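Local coordinates for Ctr9 protein (Myceliophthora thermophila, PDB 6AF0) that probably binds RNA polymerase II complexes, acting as the large tetratricopeptide-repeat subunit of the Paf1 transcription elongation complex, at residues M695-L700 / E726-A731; K716-Y721 / V750-D755; N758-F763 / H781-L786. All coordinates share one frame; numbering follows the deposited sequence.

Contact 1 of 3, residues M695-L700 / E726-A731; sequences MGNLHL and EFFDKA
Met695, Gly696 and His699 line up against Phe727 and Phe728, and the contact rests on aromatic and apolar packing. Two CH-pi contacts dominate. The CB of Met695 stands over one face of the Phe727 ring, 3.7 Å from the ring centroid. Likewise, Gly696 CA lies 3.6 Å from the centroid of the Phe728 ring, over its face; a CB on Gly696 would point into that ring, so the benzyl group can lie directly on the backbone. Phe727 also takes part in a Met-aromatic contact: beyond CG the Met695 chain bends at chi2 (-92°) and brings SD over the ring face, 4.6 Å from the centroid. His699 adds a third ring, paired edge-to-face with Phe727. Here Phe727 turns its edge to the face of the His699 imidazole, with CE2 3.4 Å from His699 NE2, and the planes are inclined at 68°. Simple apolar contact completes the set, Leu700 CD2 reaching the edge of the Phe728 ring 3.8 Å from CE2. Segments 695-700 and 726-731, on helices 689-704 and 712-734, run nearly antiparallel, at 162°, with their axes 8.7 Å apart. Around this pair, Met695 also packs on Arg675 and Lys678 of helix 673-684, while on the other flank Leu700 and Phe728 reach Ile747 and Ile745 of helix 739-752.

Contact 2 of 3, residues K716-Y721 / V750-D755; sequences KRSAAY and VEDRKD
Ser718 and Tyr721 each give a hydroxyl hydrogen bond to a carboxylate of the facing helix end. Ser718 OG donates to Asp752 OD1 at 2.5 Å, and Tyr721 OH donates to Glu751 OE1 at 2.4 Å. Both are modelled very short, and at 2.88 Å resolution their exact lengths are doubtful. The two acids are adjacent in sequence yet are used by different partners one helical turn apart on helix 712-734, so the end of helix 739-752 is held at two points. Glu751 reaches the Tyr721 hydroxyl with an extended chain (chi2 -174°), its carboxylate plane turned 37° from the Tyr721 ring, and its other oxygen, OE2, forms a salt bridge to Arg704 of helix 689-704. That second grip probably fixes the rotation of the carboxylate and keeps Glu751 ionised.

Around these bonds lies the ring of Tyr721. Asp752 CB approaches it obliquely, 3.6 Å from CD2, and Glu751 CB sits at its edge, 3.4 Å from CE2. Over one face of the ring lies Arg717, its NH1 3.2 Å above the plane and offset toward the rim. NH1 remains 4.8 Å from Asp752 OD1, so the opposite charges are near without touching. Farther out, Tyr721 packs on Ala703; aromatic packing from the chain of one other protein reaches Tyr721 and Asp752, and from that of a second protein Glu751.

Past Asp752 the chain leaves its helix and reaches Asp755, whose OD1 N-caps the next helix through Asn758 N. Early residues of one helix meeting the last turn of the following helix are what a helical hairpin brings together, the building pattern of TPR-type alpha-solenoids.

Contact 3 of 3, residues N758-F763 / H781-L786; sequences NALQIF and HIYAEL
Leu760 is the central side chain of this contact, meeting Ile782 through CB and both Tyr783 and Leu786 through its methyls. On the tightly packed side, Phe763 and Ile782 cross at about a right angle, Phe763 CE2 lying 3.7 Å from Ile782 CG1, which comes obliquely to the ring. One helical turn earlier, Leu760 CB faces Ile782 CG2 at 4.1 Å. With CG opposite the backbone N (chi1 -179°), Leu760 sends its methyls across to Tyr783, where Leu760 CD2 lies 3.6 Å from Tyr783 CE2. Substituting an alanine here for Tyr783 would probably open a gap beside the Leu760 methyls and leave Lys791 and Ala792 of helix 789-801 without the ring they pack on.

The looser side lies at the end of helix 773-785. There Leu786, already beyond the helix and partly exposed, brings CD2 to Leu760 CD2 at 4.0 Å, a glancing contact that buries little. Leu786 also leans on Tyr756, at the start of the helix that carries Leu760.

The local axes of 758-763 and 781-785 lie 10.8 Å apart at closest approach and make an angle of 147°, an antiparallel pairing bridged by large side chains. Helix 773-785 lies in the repeat predicted at 773-806, and the contact packs the preceding helix 756-770 on it, the antiparallel packing of successive helices seen in TPR solenoids.

Contacts 1 and 2 share helix 712-734 and interlock along the chain, since 716-721 falls between the two segments of contact 1. Their centres are 13 Å apart, and they touch where His699 ND1 packs against Ala720 O at 3.5 Å. Contact 3 follows in series. It meets contact 2 through Val750 CG2 and Ile782 CD1, 3.7 Å apart, with centres 16 Å apart, and the loop that ends segment 750-755 leads directly into helix 756-770. Contacts 1 and 3 do not touch, their nearest atoms being about 9 Å apart. Together the three tie five successive helices, 689-704 to 773-785, into one stretch of the helical-repeat scaffold, which chains of other proteins also approach.

Contact 1 of 3, residues M695-L700 / E726-A731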
loop_
_atom_site.group_PDB
_atom_site.type_symbol
_atom_site.label_atom_id
_atom_site.label_comp_id
_atom_site.label_asym_id
_atom_site.label_seq_id
_atom_site.Cartn_x
_atom_site.Cartn_y
_atom_site.Cartn_z
ATOM N N MET A 695 -35.095 23.018 -5.773
ATOM C CA MET A 695 -35.544 24.054 -6.693
ATOM C C MET A 695 -36.095 23.464 -7.981
ATOM O O MET A 695 -37.168 23.850 -8.437
ATOM C CB MET A 695 -34.397 25.006 -7.005
ATOM C CG MET A 695 -33.954 25.872 -5.839
ATOM S SD MET A 695 -34.834 27.452 -5.814
ATOM C CE MET A 695 -36.445 26.900 -5.326
ATOM N N GLY A 696 -35.340 22.534 -8.554
ATOM C CA GLY A 696 -35.747 21.810 -9.749
ATOM C C GLY A 696 -37.097 21.178 -9.541
ATOM O O GLY A 696 -37.919 21.186 -10.446
ATOM N N ASN A 697 -37.309 20.644 -8.334
ATOM C CA ASN A 697 -38.595 20.070 -7.896
ATOM C C ASN A 697 -39.725 21.071 -7.836
ATOM O O ASN A 697 -40.829 20.785 -8.290
ATOM C CB ASN A 697 -38.467 19.481 -6.496
ATOM C CG ASN A 697 -37.829 18.105 -6.479
ATOM O OD1 ASN A 697 -37.471 17.531 -7.518
ATOM N ND2 ASN A 697 -37.684 17.563 -5.273
ATOM N N LEU A 698 -39.451 22.224 -7.232
ATOM C CA LEU A 698 -40.469 23.249 -7.036
ATOM C C LEU A 698 -40.880 23.853 -8.361
ATOM O O LEU A 698 -42.077 23.980 -8.664
ATOM C CB LEU A 698 -39.973 24.355 -6.112
ATOM C CG LEU A 698 -41.068 24.982 -5.227
ATOM C CD1 LEU A 698 -40.434 25.850 -4.157
ATOM C CD2 LEU A 698 -42.103 25.784 -6.013
ATOM N N HIS A 699 -39.875 24.235 -9.141
ATOM C CA HIS A 699 -40.103 24.740 -10.489
ATOM C C HIS A 699 -41.005 23.752 -11.200
ATOM O O HIS A 699 -42.134 24.084 -11.570
ATOM C CB HIS A 699 -38.774 24.935 -11.244
ATOM C CG HIS A 699 -38.125 26.263 -10.989
ATOM N ND1 HIS A 699 -37.762 27.120 -12.005
ATOM C CD2 HIS A 699 -37.803 26.894 -9.834
ATOM C CE1 HIS A 699 -37.238 28.219 -11.488
ATOM N NE2 HIS A 699 -37.248 28.105 -10.172
ATOM N N LEU A 700 -40.515 22.520 -11.303
ATOM C CA LEU A 700 -41.185 21.429 -12.023
ATOM C C LEU A 700 -42.667 21.279 -11.685
ATOM O O LEU A 700 -43.514 21.057 -12.548
ATOM C CB LEU A 700 -40.465 20.121 -11.712
ATOM C CG LEU A 700 -40.270 19.104 -12.815
ATOM C CD1 LEU A 700 -39.740 19.726 -14.092
ATOM C CD2 LEU A 700 -39.321 18.041 -12.299
ATOM N N GLU A 726 -31.769 23.968 -15.144
ATOM C CA GLU A 726 -30.627 24.775 -14.683
ATOM C C GLU A 726 -30.142 24.232 -13.338
ATOM O O GLU A 726 -28.981 23.818 -13.202
ATOM C CB GLU A 726 -31.018 26.261 -14.520
ATOM C CG GLU A 726 -30.011 27.279 -15.053
ATOM C CD GLU A 726 -30.357 27.740 -16.461
ATOM O OE1 GLU A 726 -31.431 28.352 -16.637
ATOM O OE2 GLU A 726 -29.573 27.486 -17.398
ATOM N N PHE A 727 -31.054 24.227 -12.362
ATOM C CA PHE A 727 -30.749 23.777 -11.000
ATOM C C PHE A 727 -30.412 22.282 -10.930
ATOM O O PHE A 727 -29.481 21.880 -10.232
ATOM C CB PHE A 727 -31.910 24.033 -10.054
ATOM C CG PHE A 727 -32.342 25.465 -9.961
ATOM C CD1 PHE A 727 -31.634 26.376 -9.226
ATOM C CD2 PHE A 727 -33.514 25.876 -10.546
ATOM C CE1 PHE A 727 -32.068 27.683 -9.107
ATOM C CE2 PHE A 727 -33.954 27.184 -10.431
ATOM C CZ PHE A 727 -33.234 28.087 -9.706
ATOM N N PHE A 728 -31.175 21.453 -11.629
ATOM C CA PHE A 728 -30.886 20.032 -11.638
ATOM C C PHE A 728 -29.483 19.710 -12.131
ATOM O O PHE A 728 -28.835 18.783 -11.616
ATOM C CB PHE A 728 -31.881 19.264 -12.513
ATOM C CG PHE A 728 -33.223 19.032 -11.872
ATOM C CD1 PHE A 728 -33.338 18.726 -10.518
ATOM C CD2 PHE A 728 -34.378 19.091 -12.645
ATOM C CE1 PHE A 728 -34.580 18.518 -9.951
ATOM C CE2 PHE A 728 -35.619 18.878 -12.079
ATOM C CZ PHE A 728 -35.724 18.593 -10.730
ATOM N N ASP A 729 -29.020 20.437 -13.148
ATOM C CA ASP A 729 -27.757 20.069 -13.793
ATOM C C ASP A 729 -26.571 20.547 -12.939
ATOM O O ASP A 729 -25.652 19.771 -12.675
ATOM C CB ASP A 729 -27.695 20.518 -15.272
ATOM C CG ASP A 729 -26.696 21.629 -15.518
ATOM O OD1 ASP A 729 -26.956 22.782 -15.100
ATOM O OD2 ASP A 729 -25.640 21.340 -16.127
ATOM N N LYS A 730 -26.618 21.788 -12.452
ATOM C CA LYS A 730 -25.545 22.276 -11.580
ATOM C C LYS A 730 -25.370 21.321 -10.399
ATOM O O LYS A 730 -24.267 20.867 -10.131
ATOM C CB LYS A 730 -25.800 23.707 -11.071
ATOM C CG LYS A 730 -24.562 24.373 -10.448
ATOM C CD LYS A 730 -23.837 25.323 -11.412
ATOM C CE LYS A 730 -22.584 25.963 -10.802
ATOM N NZ LYS A 730 -21.634 26.505 -11.823
ATOM N N ALA A 731 -26.471 21.027 -9.710
ATOM C CA ALA A 731 -26.500 20.054 -8.616
ATOM C C ALA A 731 -25.841 18.723 -9.010
ATOM O O ALA A 731 -24.991 18.188 -8.278
ATOM C CB ALA A 731 -27.939 19.808 -8.190
#

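Contact 2 of 3, residues K716-Y721 / V750-D755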
loop_
_atom_site.group_PDB
_atom_site.type_symbol
_atom_site.label_atom_id
_atom_site.label_comp_id
_atom_site.label_asym_id
_atom_site.label_seq_id
_atom_site.Cartn_x
_atom_site.Cartn_y
_atom_site.Cartn_z
ATOM N N LYS A 716 -43.861 30.159 -22.398
ATOM C CA LYS A 716 -43.450 30.748 -21.126
ATOM C C LYS A 716 -43.028 29.706 -20.083
ATOM O O LYS A 716 -42.040 29.888 -19.358
ATOM C CB LYS A 716 -44.598 31.592 -20.565
ATOM C CG LYS A 716 -44.139 32.898 -19.947
ATOM C CD LYS A 716 -45.241 33.508 -19.100
ATOM C CE LYS A 716 -44.712 33.992 -17.763
ATOM N NZ LYS A 716 -45.699 33.698 -16.689
ATOM N N ARG A 717 -43.799 28.625 -20.010
ATOM C CA ARG A 717 -43.564 27.574 -19.031
ATOM C C ARG A 717 -42.445 26.626 -19.474
ATOM O O ARG A 717 -41.737 26.055 -18.632
ATOM C CB ARG A 717 -44.862 26.812 -18.735
ATOM C CG ARG A 717 -45.246 25.725 -19.733
ATOM C CD ARG A 717 -46.438 24.937 -19.186
ATOM N NE ARG A 717 -46.734 23.663 -19.856
ATOM C CZ ARG A 717 -45.903 22.621 -19.961
ATOM N NH1 ARG A 717 -44.659 22.666 -19.489
ATOM N NH2 ARG A 717 -46.312 21.514 -20.572
ATOM N N SER A 718 -42.262 26.465 -20.781
ATOM C CA SER A 718 -41.095 25.727 -21.268
ATOM C C SER A 718 -39.764 26.449 -20.922
ATOM O O SER A 718 -38.698 25.843 -20.892
ATOM C CB SER A 718 -41.190 25.485 -22.764
ATOM O OG SER A 718 -40.307 24.441 -23.131
ATOM N N ALA A 719 -39.834 27.753 -20.689
ATOM C CA ALA A 719 -38.730 28.489 -20.065
ATOM C C ALA A 719 -38.607 28.130 -18.579
ATOM O O ALA A 719 -37.495 28.010 -18.058
ATOM C CB ALA A 719 -38.930 29.991 -20.229
ATOM N N ALA A 720 -39.750 27.988 -17.900
ATOM C CA ALA A 720 -39.792 27.568 -16.486
ATOM C C ALA A 720 -39.175 26.193 -16.261
ATOM O O ALA A 720 -38.515 25.973 -15.248
ATOM C CB ALA A 720 -41.217 27.580 -15.949
ATOM N N TYR A 721 -39.411 25.269 -17.187
ATOM C CA TYR A 721 -38.746 23.957 -17.146
ATOM C C TYR A 721 -37.246 24.099 -17.353
ATOM O O TYR A 721 -36.448 23.412 -16.717
ATOM C CB TYR A 721 -39.306 23.005 -18.205
ATOM C CG TYR A 721 -40.574 22.281 -17.800
ATOM C CD1 TYR A 721 -41.610 22.946 -17.137
ATOM C CD2 TYR A 721 -40.752 20.938 -18.095
ATOM C CE1 TYR A 721 -42.772 22.283 -16.774
ATOM C CE2 TYR A 721 -41.914 20.278 -17.743
ATOM C CZ TYR A 721 -42.921 20.953 -17.081
ATOM O OH TYR A 721 -44.075 20.300 -16.720
ATOM N N VAL A 750 -39.888 13.984 -19.789
ATOM C CA VAL A 750 -41.171 13.451 -20.202
ATOM C C VAL A 750 -42.189 14.559 -20.491
ATOM O O VAL A 750 -42.948 14.494 -21.450
ATOM C CB VAL A 750 -41.736 12.479 -19.152
ATOM C CG1 VAL A 750 -42.016 13.212 -17.858
ATOM C CG2 VAL A 750 -43.012 11.826 -19.660
ATOM N N GLU A 751 -42.200 15.576 -19.656
ATOM C CA GLU A 751 -43.228 16.592 -19.739
ATOM C C GLU A 751 -42.932 17.620 -20.817
ATOM O O GLU A 751 -43.816 17.952 -21.602
ATOM C CB GLU A 751 -43.382 17.275 -18.391
ATOM C CG GLU A 751 -43.818 16.327 -17.294
ATOM C CD GLU A 751 -44.117 17.021 -15.987
ATOM O OE1 GLU A 751 -43.577 18.122 -15.750
ATOM O OE2 GLU A 751 -44.887 16.441 -15.192
ATOM N N ASP A 752 -41.702 18.134 -20.868
ATOM C CA ASP A 752 -41.394 19.173 -21.856
ATOM C C ASP A 752 -41.172 18.597 -23.230
ATOM O O ASP A 752 -41.663 19.153 -24.190
ATOM C CB ASP A 752 -40.195 20.034 -21.491
ATOM C CG ASP A 752 -40.125 21.300 -22.339
ATOM O OD1 ASP A 752 -40.439 22.384 -21.798
ATOM O OD2 ASP A 752 -39.796 21.210 -23.547
ATOM N N ARG A 753 -40.408 17.520 -23.333
ATOM C CA ARG A 753 -40.254 16.818 -24.616
ATOM C C ARG A 753 -40.513 15.364 -24.436
ATOM O O ARG A 753 -39.704 14.654 -23.856
ATOM C CB ARG A 753 -38.866 16.970 -25.240
ATOM C CG ARG A 753 -37.791 17.606 -24.374
ATOM C CD ARG A 753 -37.614 19.080 -24.729
ATOM N NE ARG A 753 -36.243 19.372 -25.142
ATOM C CZ ARG A 753 -35.696 18.988 -26.300
ATOM N NH1 ARG A 753 -36.385 18.282 -27.201
ATOM N NH2 ARG A 753 -34.433 19.307 -26.560
ATOM N N LYS A 754 -41.594 14.891 -25.017
ATOM C CA LYS A 754 -42.142 13.619 -24.605
ATOM C C LYS A 754 -41.141 12.544 -24.981
ATOM O O LYS A 754 -41.381 11.750 -25.880
ATOM C CB LYS A 754 -43.507 13.357 -25.244
ATOM C CG LYS A 754 -44.287 14.576 -25.694
ATOM C CD LYS A 754 -45.087 15.195 -24.567
ATOM C CE LYS A 754 -45.617 16.553 -25.002
ATOM N NZ LYS A 754 -46.816 16.959 -24.219
ATOM N N ASP A 755 -40.010 12.551 -24.290
ATOM C CA ASP A 755 -38.950 11.610 -24.535
ATOM C C ASP A 755 -39.011 10.591 -23.427
ATOM O O ASP A 755 -38.317 10.700 -22.428
ATOM C CB ASP A 755 -37.597 12.304 -24.554
ATOM C CG ASP A 755 -36.486 11.368 -24.903
ATOM O OD1 ASP A 755 -36.706 10.138 -24.826
ATOM O OD2 ASP A 755 -35.397 11.862 -25.248
#

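Contact 3 of 3, residues N758-F763 / H781-L786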
loop_
_atom_site.group_PDB
_atom_site.type_symbol
_atom_site.label_atom_id
_atom_site.label_comp_id
_atom_site.label_asym_id
_atom_site.label_seq_id
_atom_site.Cartn_x
_atom_site.Cartn_y
_atom_site.Cartn_z
ATOM N N ASN A 758 -35.643 7.534 -23.206
ATOM C CA ASN A 758 -34.421 7.737 -22.400
ATOM C C ASN A 758 -34.747 8.213 -20.991
ATOM O O ASN A 758 -34.050 7.866 -20.038
ATOM C CB ASN A 758 -33.357 8.641 -23.057
ATOM C CG ASN A 758 -33.851 9.330 -24.296
ATOM O OD1 ASN A 758 -34.658 8.774 -25.036
ATOM N ND2 ASN A 758 -33.366 10.540 -24.540
ATOM N N ALA A 759 -35.816 8.984 -20.844
ATOM C CA ALA A 759 -36.244 9.361 -19.512
ATOM C C ALA A 759 -36.383 8.075 -18.738
ATOM O O ALA A 759 -36.004 8.009 -17.580
ATOM C CB ALA A 759 -37.556 10.116 -19.537
ATOM N N LEU A 760 -36.890 7.042 -19.401
ATOM C CA LEU A 760 -36.963 5.713 -18.813
ATOM C C LEU A 760 -35.609 5.089 -18.440
ATOM O O LEU A 760 -35.532 4.311 -17.506
ATOM C CB LEU A 760 -37.715 4.752 -19.734
ATOM C CG LEU A 760 -37.864 3.339 -19.168
ATOM C CD1 LEU A 760 -38.477 3.437 -17.786
ATOM C CD2 LEU A 760 -38.699 2.439 -20.057
ATOM N N GLN A 761 -34.555 5.396 -19.182
ATOM C CA GLN A 761 -33.202 4.958 -18.803
ATOM C C GLN A 761 -32.822 5.499 -17.437
ATOM O O GLN A 761 -32.434 4.746 -16.537
ATOM C CB GLN A 761 -32.163 5.429 -19.817
ATOM C CG GLN A 761 -32.334 4.832 -21.194
ATOM C CD GLN A 761 -31.678 3.479 -21.299
ATOM O OE1 GLN A 761 -31.924 2.592 -20.473
ATOM N NE2 GLN A 761 -30.829 3.310 -22.314
ATOM N N ILE A 762 -32.940 6.818 -17.307
ATOM C CA ILE A 762 -32.686 7.515 -16.048
ATOM C C ILE A 762 -33.459 6.816 -14.951
ATOM O O ILE A 762 -32.878 6.351 -13.970
ATOM C CB ILE A 762 -33.114 8.999 -16.096
ATOM C CG1 ILE A 762 -32.158 9.831 -16.969
ATOM C CG2 ILE A 762 -33.132 9.585 -14.697
ATOM C CD1 ILE A 762 -32.685 10.176 -18.342
ATOM N N PHE A 763 -34.767 6.711 -15.163
ATOM C CA PHE A 763 -35.651 6.025 -14.237
ATOM C C PHE A 763 -35.176 4.633 -13.823
ATOM O O PHE A 763 -35.356 4.278 -12.677
ATOM C CB PHE A 763 -37.090 5.942 -14.772
ATOM C CG PHE A 763 -37.866 7.216 -14.604
ATOM C CD1 PHE A 763 -37.905 7.855 -13.383
ATOM C CD2 PHE A 763 -38.564 7.777 -15.670
ATOM C CE1 PHE A 763 -38.607 9.037 -13.229
ATOM C CE2 PHE A 763 -39.264 8.962 -15.521
ATOM C CZ PHE A 763 -39.282 9.595 -14.296
ATOM N N HIS A 781 -46.095 5.364 -14.522
ATOM C CA HIS A 781 -46.597 6.389 -15.448
ATOM C C HIS A 781 -45.985 6.304 -16.846
ATOM O O HIS A 781 -46.684 6.434 -17.849
ATOM C CB HIS A 781 -46.325 7.784 -14.900
ATOM C CG HIS A 781 -47.040 8.086 -13.625
ATOM N ND1 HIS A 781 -48.008 7.259 -13.100
ATOM C CD2 HIS A 781 -46.968 9.154 -12.796
ATOM C CE1 HIS A 781 -48.484 7.793 -11.991
ATOM N NE2 HIS A 781 -47.874 8.946 -11.788
ATOM N N ILE A 782 -44.672 6.130 -16.898
ATOM C CA ILE A 782 -43.983 5.951 -18.168
ATOM C C ILE A 782 -44.437 4.659 -18.853
ATOM O O ILE A 782 -44.767 4.666 -20.021
ATOM C CB ILE A 782 -42.445 5.957 -17.987
ATOM C CG1 ILE A 782 -41.964 7.290 -17.401
ATOM C CG2 ILE A 782 -41.725 5.700 -19.306
ATOM C CD1 ILE A 782 -42.350 8.530 -18.188
ATOM N N TYR A 783 -44.481 3.561 -18.123
ATOM C CA TYR A 783 -44.806 2.270 -18.727
ATOM C C TYR A 783 -46.251 2.203 -19.183
ATOM O O TYR A 783 -46.581 1.483 -20.116
ATOM C CB TYR A 783 -44.566 1.146 -17.748
ATOM C CG TYR A 783 -43.137 0.744 -17.621
ATOM C CD1 TYR A 783 -42.784 -0.585 -17.596
ATOM C CD2 TYR A 783 -42.128 1.684 -17.515
ATOM C CE1 TYR A 783 -41.463 -0.974 -17.461
ATOM C CE2 TYR A 783 -40.813 1.297 -17.384
ATOM C CZ TYR A 783 -40.484 -0.031 -17.354
ATOM O OH TYR A 783 -39.172 -0.407 -17.229
ATOM N N ALA A 784 -47.111 2.945 -18.499
ATOM C CA ALA A 784 -48.489 3.124 -18.928
ATOM C C ALA A 784 -48.543 3.784 -20.302
ATOM O O ALA A 784 -49.349 3.383 -21.147
ATOM C CB ALA A 784 -49.259 3.965 -17.916
ATOM N N GLU A 785 -47.699 4.793 -20.513
ATOM C CA GLU A 785 -47.611 5.468 -21.805
ATOM C C GLU A 785 -47.068 4.550 -22.903
ATOM O O GLU A 785 -47.569 4.550 -24.025
ATOM C CB GLU A 785 -46.743 6.719 -21.707
ATOM C CG GLU A 785 -47.021 7.705 -22.826
ATOM C CD GLU A 785 -48.431 8.238 -22.791
ATOM O OE1 GLU A 785 -49.018 8.262 -21.698
ATOM O OE2 GLU A 785 -48.948 8.633 -23.853
ATOM N N LEU A 786 -46.068 3.746 -22.550
ATOM C CA LEU A 786 -45.354 2.894 -23.512
ATOM C C LEU A 786 -46.071 1.581 -23.776
ATOM O O LEU A 786 -45.466 0.626 -24.269
ATOM C CB LEU A 786 -43.904 2.619 -23.036
ATOM C CG LEU A 786 -42.761 3.454 -23.649
ATOM C CD1 LEU A 786 -43.102 4.930 -23.853
ATOM C CD2 LEU A 786 -41.519 3.334 -22.782
#